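Local coordinates for protein farnesyl diphosphate synthase (Rhodobacter capsulatus, PDB 3LVS) that probably makes farnesyl diphosphate, the C15 isoprenoid precursor, by head-to-tail condensation of isopentenyl diphosphate with shorter allylic diphosphates, at residues L167-I172 and V245-L250. Sequence-based numbering, arbitrary orientation.
Sequences LTLDEI and VSLLGL
The peptide group joining Thr168 to Leu169 offers one face to Leu247, whose CD2 methyl sits over it, 3.7 Å from Leu169 N and 3.9 Å from Thr168 C. The other methyl of Leu247, CD1, lies 3.9 Å from Leu167 O, a van der Waals contact with the preceding carbonyl. A second flat group, the carboxylate of Glu171, takes no part in the contact between the segments and bonds back within its own: Thr168 N donates to Glu171 OE1 (3.0 Å) from above the carboxylate plane, 39° out of it. The reciprocal bond, from Glu171 N to Thr168 OG1, is weak, and the pair closes a capping box at the start of helix 169-195.

Beyond the peptide, Leu247 CD2 also meets Ile172 CD1 tip to tip at 3.7 Å, so one methyl touches both the first turn's backbone and its buried side chain. Leu169 carries its CG anti to the backbone N (chi1 -178°) and reaches Leu248, CD1 to CD1 at 3.7 Å; these two side chains cross at about a right angle. The side chains meet through apolar groups alone, in a small surface contact burying 194 Å² in all.

In this predominantly helical prenyl synthase fold, the contact docks short helix 244-248 against the N-terminal turn of helix 169-195. Phe244, at the start of the same short helix, also touches Leu169 and Ile172, while Lys241 and Ala242 pack on Leu167. Gly249, the first residue to leave helical angles, with positive phi, occupies the N-cap position of helix 250-267; Val245 packs on Ile219 and Val222 of helix 200-222.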
# COMPACT_ATOMS: atom_id res chain seq x y z
N LEU B 167 11.98 -28.97 2.71
CA LEU B 167 11.25 -28.14 3.67
C LEU B 167 10.57 -28.97 4.76
O LEU B 167 9.91 -29.98 4.49
CB LEU B 167 10.23 -27.24 2.97
CG LEU B 167 10.80 -26.19 2.01
CD1 LEU B 167 9.72 -25.73 1.05
CD2 LEU B 167 11.43 -25.00 2.75
N THR B 168 10.76 -28.53 6.01
CA THR B 168 10.10 -29.15 7.14
C THR B 168 8.64 -28.69 7.22
O THR B 168 8.22 -27.77 6.51
CB THR B 168 10.78 -28.78 8.46
OG1 THR B 168 10.62 -27.38 8.69
CG2 THR B 168 12.27 -29.13 8.44
N LEU B 169 7.88 -29.36 8.08
CA LEU B 169 6.50 -28.99 8.38
C LEU B 169 6.38 -27.57 8.93
O LEU B 169 5.55 -26.79 8.46
CB LEU B 169 5.90 -30.00 9.35
CG LEU B 169 4.44 -29.78 9.73
CD1 LEU B 169 3.53 -30.24 8.58
CD2 LEU B 169 4.13 -30.48 11.05
N ASP B 170 7.21 -27.24 9.92
CA ASP B 170 7.22 -25.88 10.51
C ASP B 170 7.39 -24.78 9.46
O ASP B 170 6.73 -23.74 9.54
CB ASP B 170 8.33 -25.77 11.55
CG ASP B 170 8.02 -26.53 12.83
OD1 ASP B 170 6.97 -27.21 12.88
OD2 ASP B 170 8.82 -26.44 13.79
N GLU B 171 8.27 -25.03 8.49
CA GLU B 171 8.58 -24.07 7.44
C GLU B 171 7.39 -23.85 6.53
O GLU B 171 7.00 -22.70 6.35
CB GLU B 171 9.83 -24.49 6.66
CG GLU B 171 11.14 -24.21 7.40
CD GLU B 171 12.35 -24.98 6.84
OE1 GLU B 171 12.17 -25.89 6.01
OE2 GLU B 171 13.48 -24.66 7.26
N ILE B 172 6.80 -24.92 5.98
CA ILE B 172 5.61 -24.77 5.14
C ILE B 172 4.38 -24.24 5.89
O ILE B 172 3.47 -23.70 5.27
CB ILE B 172 5.25 -26.05 4.29
CG1 ILE B 172 4.65 -27.17 5.14
CG2 ILE B 172 6.45 -26.54 3.49
CD1 ILE B 172 3.89 -28.20 4.27
N VAL B 245 0.55 -33.05 1.90
CA VAL B 245 0.36 -34.46 1.53
C VAL B 245 1.69 -35.23 1.55
O VAL B 245 1.76 -36.33 2.09
CB VAL B 245 -0.40 -34.61 0.18
CG1 VAL B 245 -0.47 -36.08 -0.24
CG2 VAL B 245 -1.82 -34.04 0.30
N SER B 246 2.75 -34.64 0.99
CA SER B 246 4.07 -35.27 1.02
C SER B 246 4.60 -35.44 2.45
O SER B 246 5.22 -36.45 2.77
CB SER B 246 5.07 -34.52 0.12
OG SER B 246 5.58 -33.35 0.76
N LEU B 247 4.33 -34.46 3.31
CA LEU B 247 4.84 -34.48 4.67
C LEU B 247 4.01 -35.33 5.65
O LEU B 247 4.58 -35.99 6.52
CB LEU B 247 4.96 -33.05 5.20
CG LEU B 247 6.34 -32.38 5.25
CD1 LEU B 247 7.30 -32.84 4.16
CD2 LEU B 247 6.18 -30.88 5.22
N LEU B 248 2.69 -35.31 5.49
CA LEU B 248 1.78 -35.94 6.45
C LEU B 248 1.18 -37.25 5.90
O LEU B 248 0.63 -38.05 6.66
CB LEU B 248 0.66 -34.96 6.83
CG LEU B 248 0.71 -34.05 8.07
CD1 LEU B 248 2.12 -33.67 8.50
CD2 LEU B 248 -0.16 -32.80 7.90
N GLY B 249 1.28 -37.46 4.59
CA GLY B 249 0.55 -38.54 3.93
C GLY B 249 -0.84 -38.08 3.54
O GLY B 249 -1.34 -37.09 4.09
N LEU B 250 -1.46 -38.78 2.59
CA LEU B 250 -2.80 -38.46 2.11
C LEU B 250 -3.83 -38.48 3.24
O LEU B 250 -4.55 -37.51 3.43
CB LEU B 250 -3.23 -39.45 1.02
CG LEU B 250 -4.00 -38.99 -0.22
CD1 LEU B 250 -4.97 -40.09 -0.71
CD2 LEU B 250 -4.74 -37.66 -0.03